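Local coordinates for protein aspartate aminotransferase (Rhodobacter sphaeroides, PDB 3NRA) that probably moves the amino group of L-aspartate to 2-oxoglutarate, yielding oxaloacetate and L-glutamate, with pyridoxal 5'-phosphate as cofactor, at residues Y260-A265 against Y289-L294; P109-A114 against V246-P251; A362-T367 against V392-R397. One frame throughout, in Å; residues are numbered along the deposited sequence. Where two conformers were deposited one is given.

Interaction 1 (Y260-A265 against Y289-L294)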
# COMPACT_ATOMS: atom_id res chain seq x y z
N TYR B 260 3.35 11.92 2.46
CA TYR B 260 4.02 10.91 3.30
C TYR B 260 3.29 9.56 3.32
O TYR B 260 3.89 8.57 3.63
CB TYR B 260 4.21 11.45 4.71
CG TYR B 260 5.20 12.63 4.80
CD1 TYR B 260 6.57 12.42 4.81
CD2 TYR B 260 4.76 13.92 4.95
CE1 TYR B 260 7.48 13.50 4.90
CE2 TYR B 260 5.66 15.01 5.06
CZ TYR B 260 7.01 14.78 5.03
OH TYR B 260 7.91 15.84 5.14
N ARG B 261 1.99 9.56 2.97
CA ARG B 261 1.17 8.34 2.85
C ARG B 261 0.99 7.57 4.22
O ARG B 261 1.51 6.46 4.40
CB ARG B 261 1.72 7.42 1.75
CG ARG B 261 0.67 6.35 1.21
CD ARG B 261 0.07 6.77 -0.13
NE ARG B 261 -0.59 8.06 -0.03
CZ ARG B 261 -1.85 8.25 0.35
NH1 ARG B 261 -2.68 7.24 0.57
NH2 ARG B 261 -2.29 9.49 0.49
N LEU B 262 0.20 8.17 5.13
CA LEU B 262 0.02 7.64 6.47
C LEU B 262 -1.43 7.66 6.87
O LEU B 262 -2.15 8.60 6.56
CB LEU B 262 0.83 8.46 7.50
CG LEU B 262 2.33 8.44 7.26
CD1 LEU B 262 2.97 9.62 7.93
CD2 LEU B 262 2.93 7.10 7.75
N GLY B 263 -1.87 6.57 7.50
CA GLY B 263 -3.17 6.51 8.11
C GLY B 263 -3.10 5.62 9.29
O GLY B 263 -2.08 4.96 9.52
N VAL B 264 -4.17 5.60 10.07
CA VAL B 264 -4.28 4.65 11.16
C VAL B 264 -5.65 4.05 11.21
O VAL B 264 -6.63 4.66 10.72
CB VAL B 264 -3.99 5.27 12.53
CG1 VAL B 264 -2.55 5.77 12.60
CG2 VAL B 264 -5.02 6.38 12.86
N ALA B 265 -5.74 2.86 11.81
CA ALA B 265 -7.00 2.24 12.15
C ALA B 265 -6.93 1.75 13.59
O ALA B 265 -5.87 1.30 14.05
CB ALA B 265 -7.29 1.13 11.25
N TYR B 289 10.26 5.42 7.14
CA TYR B 289 10.68 6.79 7.37
C TYR B 289 9.49 7.72 7.53
O TYR B 289 9.49 8.60 8.41
CB TYR B 289 11.58 7.30 6.25
CG TYR B 289 12.94 6.58 6.13
CD1 TYR B 289 13.70 6.28 7.24
CD2 TYR B 289 13.47 6.25 4.89
CE1 TYR B 289 14.91 5.63 7.12
CE2 TYR B 289 14.70 5.63 4.76
CZ TYR B 289 15.40 5.30 5.87
OH TYR B 289 16.60 4.67 5.76
N SER B 290 8.44 7.50 6.72
CA SER B 290 7.21 8.31 6.81
C SER B 290 6.63 8.27 8.19
O SER B 290 6.12 9.28 8.68
CB SER B 290 6.14 7.83 5.80
OG SER B 290 6.45 8.25 4.50
N GLN B 291 6.70 7.11 8.85
CA GLN B 291 6.04 6.92 10.14
C GLN B 291 6.46 7.97 11.16
O GLN B 291 5.62 8.50 11.88
CB GLN B 291 6.29 5.52 10.67
CG GLN B 291 5.47 4.43 9.96
CD GLN B 291 5.65 3.08 10.58
OE1 GLN B 291 5.56 2.94 11.79
NE2 GLN B 291 5.94 2.05 9.75
N ALA B 292 7.74 8.35 11.12
CA ALA B 292 8.32 9.33 12.01
C ALA B 292 7.56 10.65 12.07
O ALA B 292 7.61 11.30 13.11
CB ALA B 292 9.86 9.61 11.62
N VAL B 293 6.89 11.08 10.97
CA VAL B 293 6.18 12.37 11.01
C VAL B 293 4.97 12.34 11.97
O VAL B 293 4.56 13.39 12.48
CB VAL B 293 5.70 12.87 9.62
CG1 VAL B 293 6.88 12.90 8.61
CG2 VAL B 293 4.53 12.03 9.11
N LEU B 294 4.46 11.14 12.25
CA LEU B 294 3.34 10.96 13.17
C LEU B 294 3.69 11.27 14.61
O LEU B 294 2.79 11.46 15.42
CB LEU B 294 2.79 9.52 13.10
CG LEU B 294 2.19 9.12 11.74
CD1 LEU B 294 1.87 7.64 11.72
CD2 LEU B 294 0.94 9.95 11.45
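L262 gives up more surface to 289-294 than any other residue here, and its two methyls part company to do so. L262 CD2 lies against the backbone and root of S290, 3.8 Å from S290 CB, and reaches 3.9 Å from Q291 CA, while L262 CD1 turns to the far end of the turn and packs 3.9 Å from L294 CG. With CG set beside the backbone N (chi1 -61°), the isobutyl group leans directly onto the helical turn; leucine suits the place because its forked end can cover several residues of one turn at once.

Y260 meets the same turn with a flat group. V293 CG1 stands 3.7 Å above the plane of the Y260 ring, close to its centre, in a CH-pi contact. S290, near the edge of the same ring, spends its hydroxyl on backbone: S290 OG donates to Y260 O at 2.7 Å, arriving in the carbonyl plane on a lone pair, with a C=O...donor angle of 131°. Because S290 CB also lies against L262 CD2, the small serine side chain serves both the bond and the apolar packing.

The ring also belongs to the dimer, since Y260 meets Y289 of the second subunit edge-to-face. R261, which follows, bonds through NH1 to the phosphate of the pyridoxal-bearing residue at position 253.

The chemistry is therefore mostly apolar and fully buried, with one polar atom, Y260 O, paid for by a hydroxyl. Because that oxygen belongs to the peptide leading into R261, whose backbone has positive phi (64°), the serine bond probably helps to hold the turn from which the arginine reaches the cofactor phosphate.

Interaction 2 (P109-A114 against V246-P251)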
# COMPACT_ATOMS: atom_id res chain seq x y z
N PRO B 109 -0.63 2.58 4.97
CA PRO B 109 -0.32 3.49 3.85
C PRO B 109 -1.53 4.36 3.48
O PRO B 109 -2.35 4.00 2.60
CB PRO B 109 0.08 2.55 2.72
CG PRO B 109 -0.52 1.19 3.10
CD PRO B 109 -0.58 1.15 4.57
N GLY B 110 -1.65 5.51 4.16
CA GLY B 110 -2.79 6.39 4.01
C GLY B 110 -3.98 5.81 4.76
O GLY B 110 -3.95 4.65 5.24
N THR B 111 -4.99 6.64 4.92
CA THR B 111 -6.28 6.16 5.38
C THR B 111 -6.90 5.26 4.31
O THR B 111 -7.69 4.34 4.64
CB THR B 111 -7.22 7.34 5.75
OG1 THR B 111 -6.66 8.03 6.84
CG2 THR B 111 -8.58 6.87 6.15
N GLN B 112 -6.56 5.48 3.03
CA GLN B 112 -6.95 4.51 1.97
C GLN B 112 -6.42 3.12 2.30
O GLN B 112 -7.14 2.14 2.17
CB GLN B 112 -6.44 4.94 0.58
CG GLN B 112 -7.00 4.10 -0.59
CD GLN B 112 -8.53 4.15 -0.68
OE1 GLN B 112 -9.12 5.23 -0.62
NE2 GLN B 112 -9.17 2.99 -0.83
N GLY B 113 -5.15 3.06 2.72
CA GLY B 113 -4.54 1.80 3.17
C GLY B 113 -5.35 1.11 4.26
O GLY B 113 -5.62 -0.09 4.16
N ALA B 114 -5.77 1.88 5.25
CA ALA B 114 -6.60 1.38 6.31
C ALA B 114 -7.97 0.90 5.83
O ALA B 114 -8.46 -0.17 6.28
CB ALA B 114 -6.75 2.44 7.40
N VAL B 246 -14.28 -0.35 13.93
CA VAL B 246 -12.97 0.10 13.49
C VAL B 246 -13.13 1.53 12.99
O VAL B 246 -14.01 1.81 12.19
CB VAL B 246 -12.43 -0.81 12.39
CG1 VAL B 246 -11.11 -0.27 11.83
CG2 VAL B 246 -12.24 -2.23 12.95
N THR B 247 -12.32 2.43 13.52
CA THR B 247 -12.31 3.81 13.09
C THR B 247 -11.03 4.03 12.35
O THR B 247 -9.97 3.57 12.79
CB THR B 247 -12.38 4.76 14.28
OG1 THR B 247 -13.53 4.44 15.07
CG2 THR B 247 -12.48 6.23 13.82
N ILE B 248 -11.10 4.72 11.23
CA ILE B 248 -9.92 5.03 10.45
C ILE B 248 -9.83 6.52 10.23
O ILE B 248 -10.83 7.18 10.10
CB ILE B 248 -9.85 4.24 9.10
CG1 ILE B 248 -10.87 4.73 8.09
CG2 ILE B 248 -10.08 2.70 9.35
CD1 ILE B 248 -10.84 3.88 6.74
N MSE B 249 -8.62 7.04 10.29
CA MSE B 249 -8.35 8.41 9.99
C MSE B 249 -6.84 8.59 9.90
O MSE B 249 -6.08 7.67 10.14
CB MSE B 249 -8.93 9.36 11.06
CG MSE B 249 -8.45 9.10 12.48
SE MSE B 249 -9.30 10.23 13.73
CE MSE B 249 -8.63 11.93 13.08
N GLY B 250 -6.42 9.79 9.51
CA GLY B 250 -5.01 10.09 9.40
C GLY B 250 -4.75 11.56 9.07
O GLY B 250 -5.68 12.36 9.01
N PRO B 251 -3.48 11.91 8.83
CA PRO B 251 -3.05 13.26 8.60
C PRO B 251 -2.94 13.71 7.14
O PRO B 251 -2.32 14.74 6.87
CB PRO B 251 -1.66 13.27 9.22
CG PRO B 251 -1.17 11.90 8.96
CD PRO B 251 -2.34 11.03 9.13
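T111 presents its two branches to different parts of 246-251. Its methyl, with CG2 opposite the backbone N across the CA-CB bond (chi1 -64°, measured to OG1), faces the I248 side chain: T111 CG2 is 3.7 Å from I248 CG1 and 3.8 Å from I248 CD1, the two side chains crossing at a slant. The hydroxyl turns instead to the M249-G250 peptide, where T111 OG1 comes within 3.2 Å of G250 N. The angle there is too poor for a hydrogen bond, and the hydroxyl simply lies close to the peptide.

Three residues on along the helix, A114 brings its methyl to the other branch of I248, A114 CB lying 3.9 Å from I248 CG2. Isoleucine fits because CG1 and CG2 diverge, one for T111 and one for A114; chi1 of 72° places CG1 between the backbone N and carbonyl carbon, leaving CG2 directed at the alanine. G250 suits its position equally, as a side chain there would collide with T111 OG1. An alanine in place of T111 has neither CG2 nor OG1, and a gap would probably open beside I248 CG1 and CD1 and next to the M249-G250 peptide.

The short axes of helix 110-114 and strand 246-249 approach to 7.7 Å and run nearly antiparallel, at 162°. The helix begins at the cofactor: T111 N and Q112 N both donate to the phosphate of the modified residue at position 253, the helix-start phosphate site expected of fold type I aminotransferases. In the seven-stranded sheet, strand 245-249 runs between 263-267 and 214-218. Helix 110-120 lies over this region, A114 and I248 both touching A265 of the first neighbour and T111 and I248 both touching D218 of the second.

Interaction 3 (A362-T367 against V392-R397)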
# COMPACT_ATOMS: atom_id res chain seq x y z
N ALA B 362 -13.11 27.21 -18.36
CA ALA B 362 -12.82 27.89 -17.08
C ALA B 362 -11.51 27.44 -16.40
O ALA B 362 -11.17 27.95 -15.33
CB ALA B 362 -13.98 27.69 -16.11
N GLY B 363 -10.79 26.49 -16.99
CA GLY B 363 -9.62 25.89 -16.33
C GLY B 363 -9.93 25.41 -14.92
O GLY B 363 -9.14 25.59 -14.01
N VAL B 364 -11.11 24.82 -14.73
CA VAL B 364 -11.51 24.28 -13.43
C VAL B 364 -11.67 22.77 -13.55
O VAL B 364 -12.38 22.28 -14.44
CB VAL B 364 -12.81 24.94 -12.99
CG1 VAL B 364 -13.41 24.21 -11.84
CG2 VAL B 364 -12.54 26.40 -12.61
N VAL B 365 -10.98 22.02 -12.69
CA VAL B 365 -11.24 20.58 -12.52
C VAL B 365 -12.15 20.40 -11.32
O VAL B 365 -11.79 20.81 -10.22
CB VAL B 365 -9.94 19.76 -12.25
CG1 VAL B 365 -10.26 18.28 -12.18
CG2 VAL B 365 -8.84 20.05 -13.34
N VAL B 366 -13.31 19.75 -11.53
CA VAL B 366 -14.18 19.33 -10.41
C VAL B 366 -14.49 17.86 -10.57
O VAL B 366 -14.29 17.31 -11.66
CB VAL B 366 -15.50 20.14 -10.37
CG1 VAL B 366 -15.21 21.63 -10.29
CG2 VAL B 366 -16.40 19.82 -11.59
N THR B 367 -14.95 17.21 -9.51
CA THR B 367 -15.14 15.78 -9.55
C THR B 367 -16.58 15.46 -9.87
O THR B 367 -17.49 15.99 -9.24
CB THR B 367 -14.76 15.12 -8.23
OG1 THR B 367 -13.45 15.55 -7.86
CG2 THR B 367 -14.79 13.57 -8.35
N VAL B 392 -11.99 31.41 -5.13
CA VAL B 392 -13.18 32.25 -5.25
C VAL B 392 -13.39 32.68 -6.72
O VAL B 392 -14.49 32.50 -7.24
CB VAL B 392 -13.08 33.49 -4.33
CG1 VAL B 392 -14.14 34.50 -4.68
CG2 VAL B 392 -13.19 33.05 -2.83
N ALA B 393 -12.32 33.19 -7.37
CA ALA B 393 -12.32 33.51 -8.83
C ALA B 393 -12.73 32.32 -9.69
O ALA B 393 -13.50 32.48 -10.60
CB ALA B 393 -10.94 34.03 -9.28
N ALA B 394 -12.24 31.11 -9.36
CA ALA B 394 -12.64 29.89 -10.07
C ALA B 394 -14.14 29.60 -9.90
O ALA B 394 -14.82 29.29 -10.85
CB ALA B 394 -11.79 28.67 -9.59
N ALA B 395 -14.63 29.73 -8.68
CA ALA B 395 -16.04 29.52 -8.39
C ALA B 395 -16.93 30.47 -9.19
O ALA B 395 -18.00 30.06 -9.66
CB ALA B 395 -16.31 29.68 -6.89
N ARG B 396 -16.50 31.73 -9.34
CA ARG B 396 -17.27 32.69 -10.13
C ARG B 396 -17.29 32.33 -11.61
O ARG B 396 -18.31 32.53 -12.28
CB ARG B 396 -16.74 34.10 -9.92
CG ARG B 396 -17.04 34.60 -8.51
CD ARG B 396 -16.87 36.06 -8.35
NE ARG B 396 -17.64 36.84 -9.32
CZ ARG B 396 -17.63 38.16 -9.36
NH1 ARG B 396 -16.95 38.87 -8.44
NH2 ARG B 396 -18.33 38.79 -10.30
N ARG B 397 -16.19 31.73 -12.11
CA ARG B 397 -16.17 31.20 -13.48
C ARG B 397 -17.15 30.01 -13.63
O ARG B 397 -17.81 29.86 -14.68
CB ARG B 397 -14.73 30.79 -13.92
CG ARG B 397 -13.71 31.94 -13.91
CD ARG B 397 -12.50 31.64 -14.80
NE ARG B 397 -11.70 30.52 -14.32
CZ ARG B 397 -10.83 30.57 -13.30
NH1 ARG B 397 -10.62 31.72 -12.61
NH2 ARG B 397 -10.16 29.47 -12.96
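R397 grips A362 by hydrogen bonds from two nitrogens to a single atom. R397 NE donates to A362 O at 2.8 Å with an N-H...O angle of 152°, and R397 NH2 donates to the same oxygen at 3.0 Å, less straight at 139°. The oxygen lies almost in the guanidinium plane, so the group meets it side-on, yet the two donors use the carbonyl differently: NE comes in tilted from the carbonyl plane, whereas NH2 lies nearly in line with C=O. A bend at chi3 (-65°) folds the arginine back to this point. NH2 has a second acceptor in R40 O, which further restricts how the buried group can turn.

The carbonyl belongs to the last residue of helix 351-362. G363 then leaves helical geometry with positive phi, a conformation that glycine adopts easily, and the chain passes into strand 364-368. A positive guanidinium at a helix C-terminus is well placed, since it would probably be stabilised by the partial negative charge there. The strand shares a sheet with 42-43, 380-383 and 339-340, and helix 388-404 packs against it, an alpha/beta arrangement consistent with the small domain of fold type I aminotransferases.

Apolar contacts fill in around the arginine. A362 CB rests 3.9 Å from R397 CB, the alanine being small enough to let the helix come near while its carbonyl is held. V364 CG2 meets A394 CB at 3.9 Å and lies obliquely to the guanidinium, 3.9 Å from R397 NH2. One face of that guanidinium is covered by A394 itself, whose CA sits 3.5 Å above the plane toward the rim. Valine suits the strand by its beta branching, and F44 touches both V364 and A394.

How the interactions relate
Interactions 1 and 2 adjoin, their centres 10 Å apart. Strands 245-249 and 263-267 are neighbours in one sheet, where V264 N probably bonds to M249 O at 2.8 Å; a second probable bond, R261 O to G110 N at 3.3 Å, links 260-265 to 109-114. They converge on the phosphate of the pyridoxal-bearing residue at position 253: R261 NH1 from interaction 1 and Q112 N from interaction 2 both reach its OP3. Each also touches the second subunit. Interaction 3 stands apart, its centre 32 Å from that of interaction 1 and 29 Å from that of interaction 2, in a separate sheet and with no contact to the other chain.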